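Local structure of Exo-poly-alpha-D-galacturonosidase (Thermotoga maritima, 3JUR) at residues T71-N79 and S114-V125; V28-R36 and S46-L54. The protein probably hydrolyses the glycosidic bonds of polygalacturonan, the backbone of pectin, as a glycoside hydrolase of family 28. One frame throughout, in Å; residues are numbered along the deposited sequence.

The two contacts follow one another along the chain and lie on the same side of its centre, about 15 Å apart between their centres. Contact 2 comes first and packs the 3-10 turn after strand 27-29 against helix 44-57, which connects that strand to its parallel neighbour, strand 60-64. Contact 1 then pairs strand 68-75 with strand 117-120, parallel neighbours in the right-handed beta-helix of this hydrolase family. The two meet directly: F47 of the helix packs on T71 and I74, I51 lies against the backbone of H75, and E52 forms a salt bridge with K77. Helix 44-57 therefore covers the strand from which contact 1 starts, consistent with a cap on this end of the solenoid.

Contact 1 (T71-N79 and S114-V125); sequences TGPIHLKSN and SPLVYALDCENV
The hydroxyl of S114 is held from two directions: H75 NE2 donates to S114 OG at 2.9 Å, nearly straight and within the imidazole plane, while S114 OG itself donates to P115 O at 2.7 Å. With CG anti to the carbonyl carbon (chi1 -75°), the H75 ring leans over Y118, whose CD2 lies beneath one imidazole face, offset toward its rim; the two ring planes are inclined at 56°. A valine in place of S114 would probably leave H75 NE2 without its acceptor and the imidazole less firmly oriented. Behind the rings the backbones run parallel, as in stacked coils of a beta-helix: I74 N reaches L116 O at 2.7 Å, I74 O accepts from Y118 N, and L76 N returns to Y118 O. Next to them L76, a branched apolar residue suited to this buried place, sets CD1 between V117 CG1 (3.8 Å) and V125 CG1 (3.6 Å). Farther on, where the chain turns a corner, short polar side chains join the backbone bonding, N79 N still donating to E123 O. S78 OG takes the backbone N-H of E123 at 2.8 Å, and N124 ND2 donates to N79 OD1 at 3.0 Å; N124 OD1 continues this asparagine pairing to N200.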
ATOM      1  N   THR D  71     -20.759  14.742  52.978  1.00 22.34           N
ATOM      2  CA  THR D  71     -22.167  14.356  53.006  1.00 22.14           C
ATOM      3  C   THR D  71     -22.360  12.877  52.682  1.00 21.96           C
ATOM      4  O   THR D  71     -21.523  12.259  52.016  1.00 21.81           O
ATOM      5  CB  THR D  71     -23.029  15.217  52.021  1.00 22.06           C
ATOM      6  OG1 THR D  71     -24.369  14.710  51.974  1.00 22.13           O
ATOM      7  CG2 THR D  71     -22.451  15.196  50.618  1.00 22.24           C
ATOM      8  N   GLY D  72     -23.471  12.320  53.160  1.00 21.62           N
ATOM      9  CA  GLY D  72     -23.949  11.029  52.687  1.00 21.58           C
ATOM     10  C   GLY D  72     -24.642  11.256  51.355  1.00 21.62           C
ATOM     11  O   GLY D  72     -24.494  12.326  50.761  1.00 21.51           O
ATOM     12  N   PRO D  73     -25.424  10.268  50.882  1.00 21.73           N
ATOM     13  CA  PRO D  73     -26.058  10.379  49.567  1.00 21.70           C
ATOM     14  C   PRO D  73     -26.988  11.592  49.463  1.00 21.81           C
ATOM     15  O   PRO D  73     -27.614  11.978  50.446  1.00 21.81           O
ATOM     16  CB  PRO D  73     -26.863   9.079  49.457  1.00 21.79           C
ATOM     17  CG  PRO D  73     -27.123   8.682  50.863  1.00 21.45           C
ATOM     18  CD  PRO D  73     -25.870   9.060  51.597  1.00 21.53           C
ATOM     19  N   ILE D  74     -27.054  12.185  48.277  1.00 22.10           N
ATOM     20  CA  ILE D  74     -27.930  13.328  48.011  1.00 22.04           C
ATOM     21  C   ILE D  74     -29.107  12.854  47.178  1.00 22.31           C
ATOM     22  O   ILE D  74     -28.919  12.241  46.120  1.00 22.05           O
ATOM     23  CB  ILE D  74     -27.175  14.456  47.251  1.00 22.00           C
ATOM     24  CG1 ILE D  74     -26.090  15.079  48.140  1.00 21.91           C
ATOM     25  CG2 ILE D  74     -28.142  15.523  46.731  1.00 21.59           C
ATOM     26  CD1 ILE D  74     -25.047  15.872  47.370  1.00 21.85           C
ATOM     27  N   HIS D  75     -30.315  13.125  47.664  1.00 22.41           N
ATOM     28  CA  HIS D  75     -31.533  12.769  46.941  1.00 22.93           C
ATOM     29  C   HIS D  75     -32.175  13.995  46.304  1.00 23.06           C
ATOM     30  O   HIS D  75     -32.686  14.874  46.996  1.00 23.34           O
ATOM     31  CB  HIS D  75     -32.516  12.026  47.857  1.00 22.90           C
ATOM     32  CG  HIS D  75     -32.124  10.605  48.128  1.00 23.91           C
ATOM     33  ND1 HIS D  75     -32.918   9.736  48.843  1.00 24.61           N
ATOM     34  CD2 HIS D  75     -31.024   9.899  47.765  1.00 23.81           C
ATOM     35  CE1 HIS D  75     -32.320   8.560  48.924  1.00 24.83           C
ATOM     36  NE2 HIS D  75     -31.169   8.633  48.277  1.00 24.47           N
ATOM     37  N   LEU D  76     -32.112  14.056  44.978  1.00 23.29           N
ATOM     38  CA  LEU D  76     -32.703  15.156  44.229  1.00 23.61           C
ATOM     39  C   LEU D  76     -34.213  14.967  44.101  1.00 23.74           C
ATOM     40  O   LEU D  76     -34.729  13.867  44.290  1.00 24.20           O
ATOM     41  CB  LEU D  76     -32.045  15.285  42.851  1.00 23.54           C
ATOM     42  CG  LEU D  76     -30.548  15.618  42.846  1.00 24.01           C
ATOM     43  CD1 LEU D  76     -29.920  15.345  41.484  1.00 25.26           C
ATOM     44  CD2 LEU D  76     -30.284  17.058  43.286  1.00 24.54           C
ATOM     45  N   LYS D  77     -34.919  16.056  43.818  1.00 23.65           N
ATOM     46  CA  LYS D  77     -36.344  15.997  43.510  1.00 23.34           C
ATOM     47  C   LYS D  77     -36.559  16.715  42.185  1.00 23.05           C
ATOM     48  O   LYS D  77     -35.628  17.326  41.658  1.00 23.22           O
ATOM     49  CB  LYS D  77     -37.177  16.618  44.639  1.00 23.38           C
ATOM     50  CG  LYS D  77     -37.027  15.903  45.984  1.00 23.64           C
ATOM     51  CD  LYS D  77     -37.906  16.501  47.060  1.00 26.19           C
ATOM     52  CE  LYS D  77     -37.581  15.890  48.417  1.00 26.64           C
ATOM     53  NZ  LYS D  77     -38.643  16.173  49.418  1.00 28.16           N
ATOM     54  N   SER D  78     -37.768  16.619  41.635  1.00 22.70           N
ATOM     55  CA  SER D  78     -38.120  17.300  40.388  1.00 22.29           C
ATOM     56  C   SER D  78     -37.867  18.809  40.437  1.00 22.20           C
ATOM     57  O   SER D  78     -38.081  19.447  41.473  1.00 21.66           O
ATOM     58  CB  SER D  78     -39.586  17.038  40.043  1.00 22.25           C
ATOM     59  OG  SER D  78     -39.760  15.733  39.527  1.00 22.33           O
ATOM     60  N   ASN D  79     -37.407  19.361  39.312  1.00 21.82           N
ATOM     61  CA  ASN D  79     -37.195  20.814  39.144  1.00 21.93           C
ATOM     62  C   ASN D  79     -36.023  21.388  39.937  1.00 21.92           C
ATOM     63  O   ASN D  79     -35.981  22.593  40.225  1.00 21.90           O
ATOM     64  CB  ASN D  79     -38.485  21.604  39.427  1.00 21.83           C
ATOM     65  CG  ASN D  79     -39.642  21.158  38.561  1.00 21.44           C
ATOM     66  OD1 ASN D  79     -39.543  21.136  37.330  1.00 21.17           O
ATOM     67  ND2 ASN D  79     -40.742  20.790  39.196  1.00 19.28           N
ATOM     68  N   SER D 114     -28.208   3.253  48.441  1.00 21.61           N
ATOM     69  CA  SER D 114     -28.477   4.421  47.606  1.00 21.48           C
ATOM     70  C   SER D 114     -27.264   4.800  46.752  1.00 21.61           C
ATOM     71  O   SER D 114     -26.136   4.805  47.250  1.00 21.67           O
ATOM     72  CB  SER D 114     -28.878   5.613  48.480  1.00 21.35           C
ATOM     73  OG  SER D 114     -29.024   6.790  47.699  1.00 20.77           O
ATOM     74  N   PRO D 115     -27.490   5.117  45.461  1.00 21.68           N
ATOM     75  CA  PRO D 115     -26.443   5.817  44.709  1.00 21.84           C
ATOM     76  C   PRO D 115     -26.088   7.126  45.425  1.00 22.11           C
ATOM     77  O   PRO D 115     -26.913   7.651  46.182  1.00 22.11           O
ATOM     78  CB  PRO D 115     -27.114   6.102  43.368  1.00 21.33           C
ATOM     79  CG  PRO D 115     -28.088   5.003  43.213  1.00 21.23           C
ATOM     80  CD  PRO D 115     -28.628   4.758  44.598  1.00 21.49           C
ATOM     81  N   LEU D 116     -24.879   7.639  45.192  1.00 22.25           N
ATOM     82  CA  LEU D 116     -24.392   8.818  45.913  1.00 22.55           C
ATOM     83  C   LEU D 116     -25.201  10.076  45.569  1.00 22.62           C
ATOM     84  O   LEU D 116     -25.475  10.902  46.435  1.00 22.82           O
ATOM     85  CB  LEU D 116     -22.881   9.034  45.699  1.00 22.31           C
ATOM     86  CG  LEU D 116     -21.894   7.851  45.634  1.00 23.17           C
ATOM     87  CD1 LEU D 116     -20.463   8.354  45.786  1.00 23.98           C
ATOM     88  CD2 LEU D 116     -22.158   6.727  46.620  1.00 21.96           C
ATOM     89  N   VAL D 117     -25.578  10.214  44.301  1.00 22.99           N
ATOM     90  CA  VAL D 117     -26.540  11.238  43.886  1.00 23.09           C
ATOM     91  C   VAL D 117     -27.685  10.492  43.202  1.00 22.97           C
ATOM     92  O   VAL D 117     -27.463   9.743  42.253  1.00 22.89           O
ATOM     93  CB  VAL D 117     -25.910  12.285  42.925  1.00 23.04           C
ATOM     94  CG1 VAL D 117     -26.905  13.390  42.614  1.00 23.06           C
ATOM     95  CG2 VAL D 117     -24.648  12.882  43.524  1.00 23.14           C
ATOM     96  N   TYR D 118     -28.899  10.681  43.701  1.00 23.12           N
ATOM     97  CA  TYR D 118     -30.029   9.835  43.315  1.00 23.24           C
ATOM     98  C   TYR D 118     -31.297  10.629  43.028  1.00 23.38           C
ATOM     99  O   TYR D 118     -31.711  11.487  43.826  1.00 23.30           O
ATOM    100  CB  TYR D 118     -30.281   8.798  44.422  1.00 23.24           C
ATOM    101  CG  TYR D 118     -31.388   7.775  44.173  1.00 23.42           C
ATOM    102  CD1 TYR D 118     -31.284   6.826  43.150  1.00 22.91           C
ATOM    103  CD2 TYR D 118     -32.516   7.730  45.000  1.00 23.05           C
ATOM    104  CE1 TYR D 118     -32.283   5.876  42.939  1.00 22.51           C
ATOM    105  CE2 TYR D 118     -33.524   6.786  44.801  1.00 22.98           C
ATOM    106  CZ  TYR D 118     -33.399   5.862  43.769  1.00 23.42           C
ATOM    107  OH  TYR D 118     -34.393   4.930  43.572  1.00 22.72           O
ATOM    108  N   ALA D 119     -31.907  10.329  41.884  1.00 23.56           N
ATOM    109  CA  ALA D 119     -33.250  10.813  41.558  1.00 23.89           C
ATOM    110  C   ALA D 119     -34.102   9.661  41.030  1.00 24.05           C
ATOM    111  O   ALA D 119     -33.670   8.916  40.148  1.00 24.02           O
ATOM    112  CB  ALA D 119     -33.185  11.945  40.538  1.00 23.74           C
ATOM    113  N   LEU D 120     -35.307   9.518  41.571  1.00 24.12           N
ATOM    114  CA  LEU D 120     -36.231   8.472  41.141  1.00 24.49           C
ATOM    115  C   LEU D 120     -37.553   9.086  40.706  1.00 24.77           C
ATOM    116  O   LEU D 120     -38.156   9.847  41.460  1.00 24.65           O
ATOM    117  CB  LEU D 120     -36.469   7.464  42.276  1.00 24.35           C
ATOM    118  CG  LEU D 120     -37.616   6.456  42.105  1.00 24.39           C
ATOM    119  CD1 LEU D 120     -37.312   5.438  41.002  1.00 24.13           C
ATOM    120  CD2 LEU D 120     -37.927   5.755  43.425  1.00 24.99           C
ATOM    121  N   ASP D 121     -37.996   8.749  39.495  1.00 25.26           N
ATOM    122  CA  ASP D 121     -39.286   9.215  38.953  1.00 25.86           C
ATOM    123  C   ASP D 121     -39.399  10.744  38.908  1.00 25.97           C
ATOM    124  O   ASP D 121     -40.484  11.307  39.076  1.00 26.10           O
ATOM    125  CB  ASP D 121     -40.464   8.605  39.741  1.00 25.92           C
ATOM    126  CG  ASP D 121     -40.656   7.120  39.466  1.00 26.87           C
ATOM    127  OD1 ASP D 121     -40.524   6.700  38.290  1.00 27.65           O
ATOM    128  OD2 ASP D 121     -40.953   6.373  40.426  1.00 26.94           O
ATOM    129  N   CYS D 122     -38.269  11.405  38.691  1.00 26.19           N
ATOM    130  CA  CYS D 122     -38.201  12.862  38.702  1.00 26.61           C
ATOM    131  C   CYS D 122     -38.204  13.444  37.296  1.00 26.54           C
ATOM    132  O   CYS D 122     -37.905  12.754  36.314  1.00 26.44           O
ATOM    133  CB  CYS D 122     -36.947  13.330  39.445  1.00 26.58           C
ATOM    134  SG  CYS D 122     -36.976  13.041  41.231  1.00 28.92           S
ATOM    135  N   GLU D 123     -38.512  14.733  37.222  1.00 26.29           N
ATOM    136  CA  GLU D 123     -38.589  15.458  35.969  1.00 26.31           C
ATOM    137  C   GLU D 123     -37.832  16.778  36.124  1.00 26.05           C
ATOM    138  O   GLU D 123     -37.892  17.401  37.188  1.00 25.88           O
ATOM    139  CB  GLU D 123     -40.057  15.723  35.664  1.00 26.76           C
ATOM    140  CG  GLU D 123     -40.363  16.315  34.310  1.00 27.90           C
ATOM    141  CD  GLU D 123     -41.858  16.516  34.115  1.00 29.50           C
ATOM    142  OE1 GLU D 123     -42.531  16.992  35.059  1.00 29.62           O
ATOM    143  OE2 GLU D 123     -42.359  16.188  33.020  1.00 30.78           O
ATOM    144  N   ASN D 124     -37.125  17.196  35.071  1.00 25.59           N
ATOM    145  CA  ASN D 124     -36.386  18.470  35.045  1.00 25.55           C
ATOM    146  C   ASN D 124     -35.349  18.571  36.162  1.00 25.57           C
ATOM    147  O   ASN D 124     -35.496  19.367  37.096  1.00 25.78           O
ATOM    148  CB  ASN D 124     -37.342  19.680  35.091  1.00 25.58           C
ATOM    149  CG  ASN D 124     -38.496  19.557  34.110  1.00 25.59           C
ATOM    150  OD1 ASN D 124     -38.315  19.149  32.964  1.00 24.63           O
ATOM    151  ND2 ASN D 124     -39.693  19.914  34.563  1.00 24.56           N
ATOM    152  N   VAL D 125     -34.317  17.744  36.072  1.00 25.32           N
ATOM    153  CA  VAL D 125     -33.289  17.671  37.098  1.00 25.37           C
ATOM    154  C   VAL D 125     -31.923  17.907  36.456  1.00 25.18           C
ATOM    155  O   VAL D 125     -31.635  17.362  35.392  1.00 25.01           O
ATOM    156  CB  VAL D 125     -33.346  16.318  37.857  1.00 25.46           C
ATOM    157  CG1 VAL D 125     -32.200  16.201  38.852  1.00 26.05           C
ATOM    158  CG2 VAL D 125     -34.677  16.175  38.599  1.00 25.54           C
TER
HETATM  159  O   HOH W   1     -35.562  10.835  44.020  1.00 25.91           O

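Contact 2 (V28-R36 and S46-L54); sequences VNLLDFGAR and SFKRAIEEL
Strand 27-29 leads into a 3-10 turn over residues 30-32, and the chain beyond it comes close to the helix, F33 and S46 having CA atoms 4.9 Å apart. F33 provides the largest apolar surface here. Its CG stands anti to the carbonyl carbon (chi1 -61°), which lays the ring flat on the helix with A50 CA over its centre, 3.9 Å from the centroid. This is a CH-pi contact, and the short A50 side chain, its CB near F33 CD2, lets the ring lie close to the helix backbone. E53 CB approaches F33 CZ at 4.0 Å, and the guanidinium of R49 crosses with one face over F33 CB. Deeper in, L30 sends its two methyls different ways: CD2 rests over a face of the F47 ring, 4.0 Å from its centroid, while CD1 reaches the backbone of S46. At the far end V28 CG2 meets L54 CD2 at 3.6 Å, the two side chains running in opposite directions. G34 has a positive phi (86°), at which a side chain would crowd the oxygen of F33. N29 OD1 accepts from L31 N, an Asx turn that starts the bend. The one hydrogen bond between the segments is S46 OG to F33 O at 2.8 Å, the donor standing above the carbonyl plane; attachment of the helix to this turn therefore rests mainly on apolar and CH-pi packing, with the serine hydroxyl giving the F33 carbonyl a polar partner.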
ATOM      1  N   VAL D  28     -31.096  29.020  46.279  1.00 27.84           N
ATOM      2  CA  VAL D  28     -30.675  29.102  47.675  1.00 27.40           C
ATOM      3  C   VAL D  28     -29.229  28.597  47.800  1.00 27.11           C
ATOM      4  O   VAL D  28     -28.766  27.804  46.975  1.00 27.02           O
ATOM      5  CB  VAL D  28     -31.627  28.337  48.633  1.00 27.46           C
ATOM      6  CG1 VAL D  28     -31.594  28.971  50.011  1.00 27.64           C
ATOM      7  CG2 VAL D  28     -33.061  28.366  48.127  1.00 27.64           C
ATOM      8  N   ASN D  29     -28.519  29.088  48.814  1.00 26.63           N
ATOM      9  CA  ASN D  29     -27.125  28.733  49.062  1.00 26.24           C
ATOM     10  C   ASN D  29     -27.011  27.722  50.203  1.00 26.11           C
ATOM     11  O   ASN D  29     -27.643  27.885  51.254  1.00 26.35           O
ATOM     12  CB  ASN D  29     -26.319  29.997  49.385  1.00 26.12           C
ATOM     13  CG  ASN D  29     -24.818  29.787  49.275  1.00 25.88           C
ATOM     14  OD1 ASN D  29     -24.245  28.910  49.927  1.00 25.42           O
ATOM     15  ND2 ASN D  29     -24.167  30.617  48.462  1.00 24.36           N
ATOM     16  N   LEU D  30     -26.189  26.693  49.995  1.00 25.90           N
ATOM     17  CA  LEU D  30     -26.016  25.606  50.965  1.00 25.71           C
ATOM     18  C   LEU D  30     -25.522  26.065  52.343  1.00 25.62           C
ATOM     19  O   LEU D  30     -25.835  25.435  53.355  1.00 25.31           O
ATOM     20  CB  LEU D  30     -25.082  24.522  50.409  1.00 25.59           C
ATOM     21  CG  LEU D  30     -25.023  23.221  51.212  1.00 25.32           C
ATOM     22  CD1 LEU D  30     -26.325  22.434  51.087  1.00 25.68           C
ATOM     23  CD2 LEU D  30     -23.837  22.363  50.809  1.00 24.73           C
ATOM     24  N   LEU D  31     -24.758  27.156  52.371  1.00 25.75           N
ATOM     25  CA  LEU D  31     -24.226  27.713  53.619  1.00 25.90           C
ATOM     26  C   LEU D  31     -25.298  28.346  54.502  1.00 26.05           C
ATOM     27  O   LEU D  31     -25.032  28.689  55.656  1.00 26.28           O
ATOM     28  CB  LEU D  31     -23.109  28.724  53.339  1.00 25.85           C
ATOM     29  CG  LEU D  31     -21.804  28.219  52.716  1.00 25.67           C
ATOM     30  CD1 LEU D  31     -20.903  29.396  52.405  1.00 25.80           C
ATOM     31  CD2 LEU D  31     -21.085  27.221  53.620  1.00 25.02           C
ATOM     32  N   ASP D  32     -26.507  28.491  53.964  1.00 26.26           N
ATOM     33  CA  ASP D  32     -27.637  29.005  54.735  1.00 26.51           C
ATOM     34  C   ASP D  32     -28.390  27.878  55.455  1.00 26.57           C
ATOM     35  O   ASP D  32     -29.445  28.108  56.058  1.00 26.25           O
ATOM     36  CB  ASP D  32     -28.586  29.811  53.835  1.00 26.65           C
ATOM     37  CG  ASP D  32     -27.912  31.023  53.201  1.00 27.17           C
ATOM     38  OD1 ASP D  32     -27.253  31.801  53.923  1.00 28.00           O
ATOM     39  OD2 ASP D  32     -28.050  31.202  51.974  1.00 28.66           O
ATOM     40  N   PHE D  33     -27.836  26.666  55.395  1.00 26.53           N
ATOM     41  CA  PHE D  33     -28.464  25.495  56.006  1.00 26.66           C
ATOM     42  C   PHE D  33     -27.518  24.695  56.907  1.00 26.66           C
ATOM     43  O   PHE D  33     -27.663  23.481  57.058  1.00 26.87           O
ATOM     44  CB  PHE D  33     -29.089  24.601  54.930  1.00 26.57           C
ATOM     45  CG  PHE D  33     -30.160  25.281  54.128  1.00 26.82           C
ATOM     46  CD1 PHE D  33     -31.480  25.279  54.564  1.00 27.05           C
ATOM     47  CD2 PHE D  33     -29.849  25.928  52.935  1.00 27.37           C
ATOM     48  CE1 PHE D  33     -32.478  25.910  53.825  1.00 27.18           C
ATOM     49  CE2 PHE D  33     -30.835  26.561  52.193  1.00 27.17           C
ATOM     50  CZ  PHE D  33     -32.153  26.552  52.636  1.00 27.30           C
ATOM     51  N   GLY D  34     -26.555  25.386  57.510  1.00 26.61           N
ATOM     52  CA  GLY D  34     -25.674  24.779  58.506  1.00 26.45           C
ATOM     53  C   GLY D  34     -24.441  24.071  57.968  1.00 26.39           C
ATOM     54  O   GLY D  34     -23.636  23.558  58.749  1.00 26.22           O
ATOM     55  N   ALA D  35     -24.292  24.044  56.643  1.00 26.36           N
ATOM     56  CA  ALA D  35     -23.135  23.419  55.999  1.00 26.46           C
ATOM     57  C   ALA D  35     -21.852  24.219  56.210  1.00 26.60           C
ATOM     58  O   ALA D  35     -21.890  25.430  56.438  1.00 26.80           O
ATOM     59  CB  ALA D  35     -23.391  23.238  54.516  1.00 26.37           C
ATOM     60  N   ARG D  36     -20.722  23.521  56.136  1.00 26.75           N
ATOM     61  CA  ARG D  36     -19.405  24.133  56.192  1.00 27.06           C
ATOM     62  C   ARG D  36     -18.495  23.426  55.189  1.00 27.13           C
ATOM     63  O   ARG D  36     -18.480  22.193  55.112  1.00 27.10           O
ATOM     64  CB  ARG D  36     -18.829  24.027  57.605  1.00 27.35           C
ATOM     65  CG  ARG D  36     -17.804  25.101  57.950  1.00 28.55           C
ATOM     66  CD  ARG D  36     -17.947  25.552  59.401  1.00 30.75           C
ATOM     67  NE  ARG D  36     -19.279  26.106  59.640  1.00 32.63           N
ATOM     68  CZ  ARG D  36     -19.824  26.310  60.837  1.00 33.57           C
ATOM     69  NH1 ARG D  36     -19.159  26.013  61.950  1.00 34.38           N
ATOM     70  NH2 ARG D  36     -21.049  26.817  60.917  1.00 34.05           N
ATOM     71  N   SER D  46     -27.909  19.454  55.579  1.00 25.61           N
ATOM     72  CA  SER D  46     -27.850  20.720  54.865  1.00 25.67           C
ATOM     73  C   SER D  46     -28.402  20.557  53.457  1.00 25.33           C
ATOM     74  O   SER D  46     -29.250  21.341  53.032  1.00 25.33           O
ATOM     75  CB  SER D  46     -26.416  21.248  54.825  1.00 25.71           C
ATOM     76  OG  SER D  46     -25.923  21.419  56.143  1.00 26.41           O
ATOM     77  N   PHE D  47     -27.934  19.525  52.754  1.00 25.09           N
ATOM     78  CA  PHE D  47     -28.438  19.197  51.423  1.00 24.93           C
ATOM     79  C   PHE D  47     -29.931  18.902  51.449  1.00 24.94           C
ATOM     80  O   PHE D  47     -30.682  19.421  50.622  1.00 24.94           O
ATOM     81  CB  PHE D  47     -27.676  18.011  50.809  1.00 24.72           C
ATOM     82  CG  PHE D  47     -26.349  18.388  50.216  1.00 24.36           C
ATOM     83  CD1 PHE D  47     -26.275  18.949  48.951  1.00 23.51           C
ATOM     84  CD2 PHE D  47     -25.173  18.200  50.934  1.00 24.02           C
ATOM     85  CE1 PHE D  47     -25.049  19.315  48.403  1.00 24.21           C
ATOM     86  CE2 PHE D  47     -23.950  18.559  50.399  1.00 24.76           C
ATOM     87  CZ  PHE D  47     -23.885  19.117  49.124  1.00 24.27           C
ATOM     88  N   LYS D  48     -30.351  18.078  52.408  1.00 25.00           N
ATOM     89  CA  LYS D  48     -31.734  17.615  52.479  1.00 25.21           C
ATOM     90  C   LYS D  48     -32.703  18.778  52.724  1.00 25.20           C
ATOM     91  O   LYS D  48     -33.747  18.865  52.080  1.00 25.23           O
ATOM     92  CB  LYS D  48     -31.885  16.536  53.556  1.00 25.42           C
ATOM     93  CG  LYS D  48     -33.021  15.550  53.308  1.00 26.28           C
ATOM     94  CD  LYS D  48     -33.767  15.207  54.591  1.00 27.08           C
ATOM     95  CE  LYS D  48     -34.962  16.143  54.796  1.00 29.11           C
ATOM     96  NZ  LYS D  48     -35.533  16.140  56.188  1.00 28.37           N
ATOM     97  N   ARG D  49     -32.340  19.677  53.637  1.00 25.18           N
ATOM     98  CA  ARG D  49     -33.189  20.820  53.968  1.00 25.34           C
ATOM     99  C   ARG D  49     -33.206  21.853  52.839  1.00 24.96           C
ATOM    100  O   ARG D  49     -34.241  22.461  52.564  1.00 24.63           O
ATOM    101  CB  ARG D  49     -32.734  21.465  55.274  1.00 25.41           C
ATOM    102  CG  ARG D  49     -33.865  21.767  56.242  1.00 26.90           C
ATOM    103  CD  ARG D  49     -33.397  22.689  57.369  1.00 28.96           C
ATOM    104  NE  ARG D  49     -32.043  22.355  57.817  1.00 30.10           N
ATOM    105  CZ  ARG D  49     -31.199  23.212  58.388  1.00 30.36           C
ATOM    106  NH1 ARG D  49     -31.550  24.479  58.592  1.00 29.86           N
ATOM    107  NH2 ARG D  49     -29.994  22.798  58.750  1.00 31.13           N
ATOM    108  N   ALA D  50     -32.062  22.036  52.179  1.00 24.78           N
ATOM    109  CA  ALA D  50     -31.958  22.964  51.050  1.00 24.57           C
ATOM    110  C   ALA D  50     -32.805  22.520  49.858  1.00 24.47           C
ATOM    111  O   ALA D  50     -33.466  23.343  49.227  1.00 24.10           O
ATOM    112  CB  ALA D  50     -30.512  23.152  50.638  1.00 24.47           C
ATOM    113  N   ILE D  51     -32.778  21.221  49.562  1.00 24.82           N
ATOM    114  CA  ILE D  51     -33.558  20.644  48.462  1.00 25.12           C
ATOM    115  C   ILE D  51     -35.064  20.746  48.745  1.00 25.68           C
ATOM    116  O   ILE D  51     -35.847  21.088  47.851  1.00 25.61           O
ATOM    117  CB  ILE D  51     -33.126  19.175  48.158  1.00 25.04           C
ATOM    118  CG1 ILE D  51     -31.750  19.158  47.475  1.00 25.06           C
ATOM    119  CG2 ILE D  51     -34.155  18.455  47.279  1.00 24.51           C
ATOM    120  CD1 ILE D  51     -31.106  17.786  47.353  1.00 24.16           C
ATOM    121  N   GLU D  52     -35.452  20.463  49.987  1.00 26.11           N
ATOM    122  CA  GLU D  52     -36.849  20.561  50.408  1.00 27.05           C
ATOM    123  C   GLU D  52     -37.353  22.012  50.416  1.00 27.18           C
ATOM    124  O   GLU D  52     -38.480  22.275  49.994  1.00 27.14           O
ATOM    125  CB  GLU D  52     -37.065  19.870  51.766  1.00 27.23           C
ATOM    126  CG  GLU D  52     -38.426  20.122  52.452  1.00 28.80           C
ATOM    127  CD  GLU D  52     -39.642  19.792  51.578  1.00 30.66           C
ATOM    128  OE1 GLU D  52     -39.554  18.891  50.709  1.00 32.59           O
ATOM    129  OE2 GLU D  52     -40.693  20.442  51.772  1.00 31.53           O
ATOM    130  N   GLU D  53     -36.519  22.945  50.874  1.00 27.51           N
ATOM    131  CA  GLU D  53     -36.877  24.365  50.827  1.00 28.03           C
ATOM    132  C   GLU D  53     -37.135  24.809  49.384  1.00 27.96           C
ATOM    133  O   GLU D  53     -38.101  25.520  49.117  1.00 28.20           O
ATOM    134  CB  GLU D  53     -35.806  25.236  51.490  1.00 28.16           C
ATOM    135  CG  GLU D  53     -36.179  26.719  51.645  1.00 29.15           C
ATOM    136  CD  GLU D  53     -37.209  26.970  52.735  1.00 30.55           C
ATOM    137  OE1 GLU D  53     -38.401  26.642  52.538  1.00 30.91           O
ATOM    138  OE2 GLU D  53     -36.825  27.515  53.792  1.00 31.81           O
ATOM    139  N   LEU D  54     -36.281  24.373  48.463  1.00 27.99           N
ATOM    140  CA  LEU D  54     -36.453  24.676  47.040  1.00 27.91           C
ATOM    141  C   LEU D  54     -37.677  23.990  46.453  1.00 27.89           C
ATOM    142  O   LEU D  54     -38.464  24.610  45.745  1.00 27.85           O
ATOM    143  CB  LEU D  54     -35.209  24.276  46.243  1.00 27.72           C
ATOM    144  CG  LEU D  54     -34.046  25.263  46.211  1.00 27.69           C
ATOM    145  CD1 LEU D  54     -32.781  24.558  45.738  1.00 27.61           C
ATOM    146  CD2 LEU D  54     -34.368  26.462  45.326  1.00 27.39           C
TER